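Local coordinates for protein Xaa-Pro dipeptidase (PDB 3I7M) that probably acts as a manganese-dependent metallopeptidase that splits Xaa-Pro dipeptides, and is represented here by its N-terminal creatinase/prolidase domain, at residues M87-D90 with Q91-R95; V47-P50 with D51-P54; L61-E64 with V65-T69; Q108-V111 with A112-E115. All coordinates share one frame; numbering follows the deposited sequence. Where two conformers were deposited one is given.

Interaction 1 (M87-D90 with Q91-R95); sequences MIAD and QVKQR
Q91 rests its CG on M87 O (3.4 Å), while its amide oxygen OE1 meets the edge of the R95 guanidinium, only 5° out of that group's plane and 2.9 Å from NH1. The same NH1 also donates to the backbone O of Q91 (3.0 Å), again within the guanidinium plane but from above the carbonyl plane, so one nitrogen grips two oxygens of a single residue. A bend at chi2 (-67°) turns the glutamine back along the helix, where NE2 donates to a water that in turn donates to M87 O. With an alanine here, R95 NH1 would probably keep a single acceptor and its guanidinium would be freer to swing, while the water would lose its glutamine mate. The helix itself is held by i+4 to i backbone bonds, among them K93 N to A89 O at 2.8 Å. K93 lays CG against A89 O (3.2 Å) on its way to Q120 O, which NZ reaches. The side chains of I88 and V92 touch Y22 and M20 of strand 20-23, as is typical of a helix packed on the sheet of an alpha/beta domain, here helix 84-94 near its C-terminal end.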
loop_
_atom_site.group_PDB
_atom_site.type_symbol
_atom_site.label_atom_id
_atom_site.label_comp_id
_atom_site.label_asym_id
_atom_site.label_seq_id
_atom_site.Cartn_x
_atom_site.Cartn_y
_atom_site.Cartn_z
HETATM N N MSE A 87 -7.881 9.663 2.381
HETATM C CA MSE A 87 -6.546 10.241 2.298
HETATM C C MSE A 87 -5.602 9.414 1.442
HETATM O O MSE A 87 -4.841 9.954 0.688
HETATM C CB MSE A 87 -6.007 10.421 3.666
HETATM C CG MSE A 87 -6.725 11.512 4.389
HETATM SE SE MSE A 87 -6.206 11.624 6.202
HETATM C CE MSE A 87 -4.378 12.237 6.032
ATOM N N ILE A 88 -5.671 8.087 1.518
ATOM C CA ILE A 88 -4.878 7.247 0.641
ATOM C C ILE A 88 -5.286 7.499 -0.780
ATOM O O ILE A 88 -4.448 7.604 -1.667
ATOM C CB ILE A 88 -5.101 5.733 0.954
ATOM C CG1 ILE A 88 -4.399 5.351 2.251
ATOM C CG2 ILE A 88 -4.576 4.832 -0.185
ATOM C CD1 ILE A 88 -4.937 4.110 2.897
ATOM N N ALA A 89 -6.593 7.556 -1.009
ATOM C CA ALA A 89 -7.072 7.753 -2.373
ATOM C C ALA A 89 -6.617 9.120 -2.897
ATOM O O ALA A 89 -6.273 9.244 -4.111
ATOM C CB ALA A 89 -8.614 7.661 -2.409
ATOM N N ASP A 90 -6.633 10.158 -2.040
ATOM C CA ASP A 90 -6.158 11.461 -2.444
ATOM C C ASP A 90 -4.685 11.389 -2.877
ATOM O O ASP A 90 -4.296 11.993 -3.861
ATOM C CB ASP A 90 -6.318 12.477 -1.306
ATOM C CG ASP A 90 -7.776 12.757 -0.953
ATOM O OD1 ASP A 90 -8.689 12.392 -1.751
ATOM O OD2 ASP A 90 -8.015 13.345 0.131
ATOM N N GLN A 91 -3.853 10.640 -2.150
ATOM C CA GLN A 91 -2.442 10.458 -2.517
ATOM C C GLN A 91 -2.324 9.815 -3.905
ATOM O O GLN A 91 -1.407 10.120 -4.669
ATOM C CB GLN A 91 -1.677 9.672 -1.451
ATOM C CG GLN A 91 -1.566 10.409 -0.169
ATOM C CD GLN A 91 -0.708 11.631 -0.248
ATOM O OE1 GLN A 91 0.276 11.634 -0.942
ATOM N NE2 GLN A 91 -1.052 12.620 0.517
ATOM N N VAL A 92 -3.161 8.817 -4.181
ATOM C CA VAL A 92 -3.157 8.137 -5.473
ATOM C C VAL A 92 -3.622 9.089 -6.585
ATOM O O VAL A 92 -2.975 9.186 -7.643
ATOM C CB VAL A 92 -4.000 6.854 -5.386
ATOM C CG1 VAL A 92 -4.228 6.188 -6.776
ATOM C CG2 VAL A 92 -3.391 5.819 -4.417
ATOM N N LYS A 93 -4.705 9.804 -6.323
ATOM C CA LYS A 93 -5.218 10.793 -7.271
ATOM C C LYS A 93 -4.215 11.935 -7.544
ATOM O O LYS A 93 -4.062 12.347 -8.731
ATOM C CB LYS A 93 -6.630 11.245 -6.817
ATOM C CG LYS A 93 -7.690 10.082 -6.900
ATOM C CD LYS A 93 -8.980 10.394 -6.143
ATOM C CE LYS A 93 -9.968 9.238 -6.140
ATOM N NZ LYS A 93 -11.245 9.595 -5.419
ATOM N N GLN A 94 -3.441 12.356 -6.545
ATOM C CA GLN A 94 -2.372 13.376 -6.726
ATOM C C GLN A 94 -1.271 12.899 -7.645
ATOM O O GLN A 94 -0.579 13.724 -8.294
ATOM C CB GLN A 94 -1.721 13.698 -5.396
ATOM C CG GLN A 94 -2.554 14.497 -4.483
ATOM C CD GLN A 94 -1.903 14.685 -3.108
ATOM O OE1 GLN A 94 -0.668 14.572 -2.942
ATOM N NE2 GLN A 94 -2.728 14.989 -2.129
ATOM N N ARG A 95 -1.108 11.563 -7.728
ATOM C CA ARG A 95 -0.068 10.935 -8.508
ATOM C C ARG A 95 -0.605 10.563 -9.895
ATOM O O ARG A 95 0.043 9.842 -10.651
ATOM C CB ARG A 95 0.471 9.700 -7.759
ATOM C CG ARG A 95 1.353 10.130 -6.642
ATOM C CD ARG A 95 1.695 8.946 -5.737
ATOM N NE ARG A 95 2.713 9.246 -4.766
ATOM C CZ ARG A 95 2.507 9.930 -3.647
ATOM N NH1 ARG A 95 1.290 10.383 -3.317
ATOM N NH2 ARG A 95 3.515 10.100 -2.791
HETATM O O HOH W 1 -3.432 12.462 2.114
#

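Interaction 2 (V47-P50 with D51-P54); sequences VVFP and DQDP
F49 turns in toward Q52 and D53 within the loop of a beta-hairpin connection, the one that leads from strand 45-48 into its antiparallel neighbour 55-59. Followed outward, the phenylalanine first meets Q52: its CB lies 3.5 Å from Q52 CG, and its ring atom CG is 3.7 Å from that same methylene. Further on, Q52 CD stands over one ring face, 4.1 Å above the plane and offset toward the rim, with the amide inclined 35° to the ring. At the ring's edge, near its plane, CD2 comes to 3.3 Å from D53 O, and CE2 follows along the same carbonyl. The side chain also touches M20, F55 and R95.

Q52 can cover the ring because its CG sits between the backbone N and the carbonyl carbon (chi1 65°) while the rest of the chain runs out extended; its NE2 then donates to R95 O. A serine in place of F49 would probably leave the aliphatic part of Q52 without a surface to rest on and open a gap beside D53 O.

The backbone closes the loop indirectly. A water accepts from F49 N at 2.9 Å and donates to Q52 O, tying the two arms together, while F49 O is taken by Q10 NE2 of helix 5-15. P50 packs on T13 and A14 of that helix. Where the arms meet again near the strands, P54 CB presses against V47 O at 3.1 Å.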
loop_
_atom_site.group_PDB
_atom_site.type_symbol
_atom_site.label_atom_id
_atom_site.label_comp_id
_atom_site.label_asym_id
_atom_site.label_seq_id
_atom_site.Cartn_x
_atom_site.Cartn_y
_atom_site.Cartn_z
ATOM N N VAL A 47 2.175 1.528 -0.790
ATOM C CA VAL A 47 1.572 1.571 -2.120
ATOM C C VAL A 47 2.653 1.672 -3.149
ATOM O O VAL A 47 3.519 2.526 -3.074
ATOM C CB VAL A 47 0.614 2.728 -2.264
ATOM C CG1 VAL A 47 0.034 2.809 -3.691
ATOM C CG2 VAL A 47 -0.463 2.588 -1.154
ATOM N N VAL A 48 2.621 0.746 -4.090
ATOM C CA VAL A 48 3.658 0.630 -5.107
ATOM C C VAL A 48 2.989 0.807 -6.505
ATOM O O VAL A 48 1.877 0.339 -6.775
ATOM C CB VAL A 48 4.310 -0.760 -5.087
ATOM C CG1 VAL A 48 5.408 -0.980 -6.222
ATOM C CG2 VAL A 48 4.914 -1.075 -3.712
ATOM N N PHE A 49 3.668 1.568 -7.384
ATOM C CA PHE A 49 3.176 1.836 -8.720
ATOM C C PHE A 49 4.099 1.212 -9.720
ATOM O O PHE A 49 5.273 0.972 -9.437
ATOM C CB PHE A 49 3.117 3.363 -8.959
ATOM C CG PHE A 49 2.182 4.072 -8.028
ATOM C CD1 PHE A 49 0.823 4.079 -8.271
ATOM C CD2 PHE A 49 2.651 4.695 -6.885
ATOM C CE1 PHE A 49 -0.087 4.708 -7.423
ATOM C CE2 PHE A 49 1.770 5.350 -6.007
ATOM C CZ PHE A 49 0.383 5.338 -6.262
ATOM N N PRO A 50 3.580 1.026 -10.922
ATOM C CA PRO A 50 4.423 0.368 -11.929
ATOM C C PRO A 50 5.495 1.263 -12.506
ATOM O O PRO A 50 6.517 0.749 -13.045
ATOM C CB PRO A 50 3.445 0.015 -13.021
ATOM C CG PRO A 50 2.262 0.891 -12.871
ATOM C CD PRO A 50 2.188 1.137 -11.330
ATOM N N ASP A 51 5.289 2.566 -12.408
ATOM C CA ASP A 51 6.112 3.509 -13.156
ATOM C C ASP A 51 6.431 4.807 -12.418
ATOM O O ASP A 51 6.843 5.817 -13.028
ATOM C CB ASP A 51 5.394 3.780 -14.481
ATOM C CG ASP A 51 4.060 4.460 -14.280
ATOM O OD1 ASP A 51 3.589 4.554 -13.097
ATOM O OD2 ASP A 51 3.456 4.833 -15.330
ATOM N N GLN A 52 6.337 4.779 -11.090
ATOM C CA GLN A 52 6.635 5.966 -10.288
ATOM C C GLN A 52 6.862 5.539 -8.857
ATOM O O GLN A 52 6.679 4.362 -8.557
ATOM C CB GLN A 52 5.527 7.010 -10.431
ATOM C CG GLN A 52 4.165 6.581 -9.884
ATOM C CD GLN A 52 3.150 7.708 -9.868
ATOM O OE1 GLN A 52 3.321 8.735 -9.156
ATOM N NE2 GLN A 52 2.127 7.561 -10.637
ATOM N N ASP A 53 7.306 6.459 -8.021
ATOM C CA ASP A 53 7.744 6.163 -6.692
ATOM C C ASP A 53 6.578 5.717 -5.783
ATOM O O ASP A 53 5.424 6.177 -5.937
ATOM C CB ASP A 53 8.394 7.390 -6.048
ATOM C CG ASP A 53 9.761 7.746 -6.657
ATOM O OD1 ASP A 53 10.342 6.948 -7.457
ATOM O OD2 ASP A 53 10.220 8.802 -6.195
ATOM N N PRO A 54 6.932 4.838 -4.838
ATOM C CA PRO A 54 5.931 4.367 -3.869
ATOM C C PRO A 54 5.736 5.364 -2.735
ATOM O O PRO A 54 6.452 6.360 -2.645
ATOM C CB PRO A 54 6.546 3.115 -3.318
ATOM C CG PRO A 54 8.065 3.446 -3.288
ATOM C CD PRO A 54 8.261 4.273 -4.565
HETATM O O HOH W 2 6.308 2.338 -6.632
#

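Interaction 3 (L61-E64 with V65-T69); sequences LEVE and VIKET
Backbone bonds of the i+4 to i kind join E62, V63 and E64 to I66, K67 and E68. I66 N donates to E62 O at 3.1 Å and K67 N to V63 O at 2.9 Å, both nearly straight, and E68 N closes the series on E64 O. One residue earlier, at L61 O and V65 N, a water bridges the pair: it donates to L61 O and accepts from V65 N. At the other end T69 OG1 donates to I66 O at 2.6 Å in the carbonyl plane, an oxygen that T69 N also uses, and the hydroxyl is bonded to W71 N as well.

Apolar packing is modest. V63 and K67 lie side by side, V63 CG1 touching K67 CE at 3.8 Å, so the lysine's methylenes lean on the valine. I66, with its CG1 anti to the carbonyl carbon (chi1 -63°), runs CD1 back along E62 and reaches V75, I56 and A58 of the sheet as well as F35 and L44. I66 is the buried residue of the contact and packs on the sheet in the beta-alpha-beta unit formed by strand 55-59, helix 63-67 and strand 75-78.

Like charges make the third class. E64 OE2 and E68 OE2, both on exposed residues, approach to 2.8 Å, their carboxylate planes 82° apart. Two such acceptors would probably repel if both were ionised, so the closeness suggests that the ionisation of one is shifted toward the neutral form.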
loop_
_atom_site.group_PDB
_atom_site.type_symbol
_atom_site.label_atom_id
_atom_site.label_comp_id
_atom_site.label_asym_id
_atom_site.label_seq_id
_atom_site.Cartn_x
_atom_site.Cartn_y
_atom_site.Cartn_z
ATOM N N LEU A 61 1.544 8.973 14.471
ATOM C CA LEU A 61 2.579 8.716 15.458
ATOM C C LEU A 61 3.581 7.669 15.042
ATOM O O LEU A 61 4.611 7.534 15.699
ATOM C CB LEU A 61 1.955 8.417 16.823
ATOM C CG LEU A 61 1.241 9.571 17.425
ATOM C CD1 LEU A 61 0.444 9.156 18.720
ATOM C CD2 LEU A 61 2.301 10.658 17.798
ATOM N N GLU A 62 3.273 6.875 14.016
ATOM C CA GLU A 62 4.221 5.897 13.545
ATOM C C GLU A 62 5.165 6.503 12.497
ATOM O O GLU A 62 6.152 5.894 12.146
ATOM C CB GLU A 62 3.484 4.672 12.946
ATOM C CG GLU A 62 2.723 3.857 13.978
ATOM C CD GLU A 62 1.884 2.725 13.366
ATOM O OE1 GLU A 62 2.287 2.126 12.343
ATOM O OE2 GLU A 62 0.824 2.404 13.939
ATOM N N VAL A 63 4.860 7.678 11.944
ATOM C CA VAL A 63 5.636 8.249 10.863
ATOM C C VAL A 63 7.109 8.368 11.190
ATOM O O VAL A 63 7.975 8.076 10.373
ATOM C CB VAL A 63 5.068 9.583 10.329
ATOM C CG1 VAL A 63 5.981 10.246 9.313
ATOM C CG2 VAL A 63 3.656 9.403 9.768
ATOM N N GLU A 64 7.377 8.828 12.398
ATOM C CA GLU A 64 8.791 9.015 12.812
ATOM C C GLU A 64 9.616 7.761 12.701
ATOM O O GLU A 64 10.695 7.786 12.111
ATOM C CB GLU A 64 8.918 9.598 14.214
ATOM C CG GLU A 64 10.353 9.593 14.776
ATOM C CD GLU A 64 10.515 10.105 16.194
ATOM O OE1 GLU A 64 9.538 10.481 16.847
ATOM O OE2 GLU A 64 11.679 9.995 16.688
ATOM N N VAL A 65 9.177 6.695 13.369
ATOM C CA VAL A 65 9.931 5.467 13.364
ATOM C C VAL A 65 9.992 4.875 11.947
ATOM O O VAL A 65 11.036 4.322 11.553
ATOM C CB VAL A 65 9.370 4.518 14.417
ATOM C CG1 VAL A 65 10.039 3.127 14.283
ATOM C CG2 VAL A 65 9.605 5.058 15.812
ATOM N N ILE A 66 8.952 5.044 11.136
ATOM C CA ILE A 66 9.027 4.643 9.689
ATOM C C ILE A 66 10.118 5.423 8.924
ATOM O O ILE A 66 10.915 4.870 8.147
ATOM C CB ILE A 66 7.655 4.769 8.976
ATOM C CG1 ILE A 66 6.656 3.797 9.622
ATOM C CG2 ILE A 66 7.807 4.513 7.443
ATOM C CD1 ILE A 66 5.222 4.093 9.287
ATOM N N LYS A 67 10.144 6.749 9.083
ATOM C CA LYS A 67 11.192 7.495 8.397
ATOM C C LYS A 67 12.609 7.156 8.902
ATOM O O LYS A 67 13.587 7.193 8.150
ATOM C CB LYS A 67 10.931 9.003 8.493
ATOM C CG LYS A 67 9.783 9.480 7.652
ATOM C CD LYS A 67 9.714 10.988 7.614
ATOM C CE LYS A 67 8.553 11.463 6.738
ATOM N NZ LYS A 67 8.475 12.989 6.813
ATOM N N GLU A 68 12.741 6.788 10.177
ATOM C CA GLU A 68 14.024 6.401 10.734
ATOM C C GLU A 68 14.578 5.107 10.186
ATOM O O GLU A 68 15.695 4.730 10.551
ATOM C CB GLU A 68 13.925 6.351 12.257
ATOM C CG GLU A 68 13.926 7.755 12.846
ATOM C CD GLU A 68 13.502 7.813 14.321
ATOM O OE1 GLU A 68 13.062 6.771 14.864
ATOM O OE2 GLU A 68 13.590 8.912 14.912
ATOM N N THR A 69 13.770 4.389 9.415
ATOM C CA THR A 69 14.292 3.197 8.741
ATOM C C THR A 69 15.201 3.485 7.550
ATOM O O THR A 69 15.810 2.575 6.981
ATOM C CB THR A 69 13.186 2.301 8.165
ATOM O OG1 THR A 69 12.440 2.974 7.106
ATOM C CG2 THR A 69 12.296 1.704 9.243
HETATM O O HOH W 3 7.062 6.739 15.422
#

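Interaction 4 (Q108-V111 with A112-E115); sequences QLQV and ARME
V111, whose side chain lies alongside that of E115, is the residue most covered in this first turn of helix 111-118. Its CG1 comes to 3.6 Å from E115 OE2, and its carbonyl O accepts from E115 N at 2.9 Å, so the valine methyl rests beside the extended glutamate.

R113 runs beside Q110 in the same direction. The glutamine, at the N-cap position, bends at chi2 (98°) and brings OE1 to 3.3 Å from R113 CD, with the amide and guanidinium planes only 16° apart. OE1 is 3.5 Å from R113 NE, but the angle is too poor for a hydrogen bond. Nearer the backbone, R113 CB meets L109 CD1, while L109 CD2 touches M114 CB at 4.0 Å and both L109 and M114 reach I104.

The carbonyl of Q110 opens the helix's hydrogen-bond series: its O takes a straight bond from M114 N at 3.1 Å and a weak one from R113 N. Chemically, then, the Q110 amide lies alongside the arginine by packing and probably weak electrostatics, since NH1 and NH2 of the guanidinium are bonded to the carbonyls of R42 and E41.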
loop_
_atom_site.group_PDB
_atom_site.type_symbol
_atom_site.label_atom_id
_atom_site.label_comp_id
_atom_site.label_asym_id
_atom_site.label_seq_id
_atom_site.Cartn_x
_atom_site.Cartn_y
_atom_site.Cartn_z
ATOM N N GLN A 108 -4.218 -11.811 3.608
ATOM C CA GLN A 108 -4.182 -11.026 4.844
ATOM C C GLN A 108 -5.246 -9.932 4.875
ATOM O O GLN A 108 -5.752 -9.654 5.973
ATOM C CB GLN A 108 -2.756 -10.448 5.061
ATOM C CG GLN A 108 -2.614 -9.595 6.317
ATOM C CD GLN A 108 -2.988 -8.161 6.171
ATOM O OE1 GLN A 108 -3.208 -7.444 7.207
ATOM N NE2 GLN A 108 -2.929 -7.707 5.009
ATOM N N LEU A 109 -5.529 -9.250 3.782
ATOM C CA LEU A 109 -6.364 -8.034 3.821
ATOM C C LEU A 109 -7.807 -8.426 4.102
ATOM O O LEU A 109 -8.364 -9.308 3.418
ATOM C CB LEU A 109 -6.219 -7.269 2.517
ATOM C CG LEU A 109 -6.916 -5.918 2.509
ATOM C CD1 LEU A 109 -6.373 -4.988 3.578
ATOM C CD2 LEU A 109 -6.857 -5.276 1.133
ATOM N N GLN A 110 -8.435 -7.758 5.038
ATOM C CA GLN A 110 -9.812 -7.994 5.372
ATOM C C GLN A 110 -10.739 -7.397 4.319
ATOM O O GLN A 110 -10.451 -6.370 3.744
ATOM C CB GLN A 110 -10.108 -7.386 6.710
ATOM C CG GLN A 110 -9.215 -7.908 7.812
ATOM C CD GLN A 110 -8.062 -6.997 8.099
ATOM O OE1 GLN A 110 -7.481 -6.392 7.261
ATOM N NE2 GLN A 110 -7.735 -6.901 9.393
ATOM N N VAL A 111 -11.842 -8.088 4.048
ATOM C CA VAL A 111 -12.816 -7.675 3.036
ATOM C C VAL A 111 -13.210 -6.212 3.247
ATOM O O VAL A 111 -13.348 -5.458 2.288
ATOM C CB VAL A 111 -14.010 -8.595 2.994
ATOM C CG1 VAL A 111 -15.070 -8.057 2.046
ATOM C CG2 VAL A 111 -13.672 -10.018 2.470
ATOM N N ALA A 112 -13.519 -5.821 4.510
ATOM C CA ALA A 112 -14.042 -4.478 4.739
ATOM C C ALA A 112 -13.038 -3.425 4.293
ATOM O O ALA A 112 -13.400 -2.309 3.869
ATOM C CB ALA A 112 -14.376 -4.267 6.200
ATOM N N ARG A 113 -11.739 -3.723 4.427
ATOM C CA ARG A 113 -10.723 -2.781 4.077
ATOM C C ARG A 113 -10.570 -2.690 2.586
ATOM O O ARG A 113 -10.382 -1.607 2.005
ATOM C CB ARG A 113 -9.391 -3.103 4.810
ATOM C CG ARG A 113 -9.494 -3.001 6.269
ATOM C CD ARG A 113 -8.240 -3.229 7.001
ATOM N NE ARG A 113 -8.519 -3.272 8.422
ATOM C CZ ARG A 113 -7.908 -2.591 9.360
ATOM N NH1 ARG A 113 -6.837 -1.884 9.069
ATOM N NH2 ARG A 113 -8.367 -2.705 10.625
HETATM N N MSE A 114 -10.540 -3.830 1.886
HETATM C CA MSE A 114 -10.588 -3.799 0.442
HETATM C C MSE A 114 -11.740 -2.960 -0.038
HETATM O O MSE A 114 -11.561 -2.147 -0.922
HETATM C CB MSE A 114 -10.666 -5.178 -0.179
HETATM C CG MSE A 114 -10.953 -5.127 -1.694
HETATM SE SE MSE A 114 -11.178 -6.840 -2.468
HETATM C CE MSE A 114 -12.909 -7.241 -1.703
ATOM N N GLU A 115 -12.922 -3.164 0.507
ATOM C CA GLU A 115 -14.098 -2.418 0.051
ATOM C C GLU A 115 -13.975 -0.952 0.361
ATOM O O GLU A 115 -14.452 -0.112 -0.423
ATOM C CB GLU A 115 -15.406 -3.058 0.615
ATOM C CG GLU A 115 -15.660 -4.404 0.066
ATOM C CD GLU A 115 -16.930 -5.162 0.577
ATOM O OE1 GLU A 115 -17.514 -4.700 1.532
ATOM O OE2 GLU A 115 -17.245 -6.167 -0.081
#

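How the interactions relate
Along the chain the order is interaction 2, interaction 3, interaction 1 and interaction 4, all within the creatinase/prolidase N-terminal domain. Interactions 1 and 2, with centres 12 Å apart, are the only two that touch: the Q52 to R95 hydrogen bond and the packing of R95 on F49 join the end of helix 84-94 to the hairpin loop between strands 45-48 and 55-59. Interaction 3 stands apart, its centre about 20 Å from those of both 1 and 2, on the crossover helix 63-67. Interaction 4, at the start of helix 111-118, is farthest from interaction 3, about 24 Å between centres. All four are thus local turns and helix segments placed around one mixed sheet.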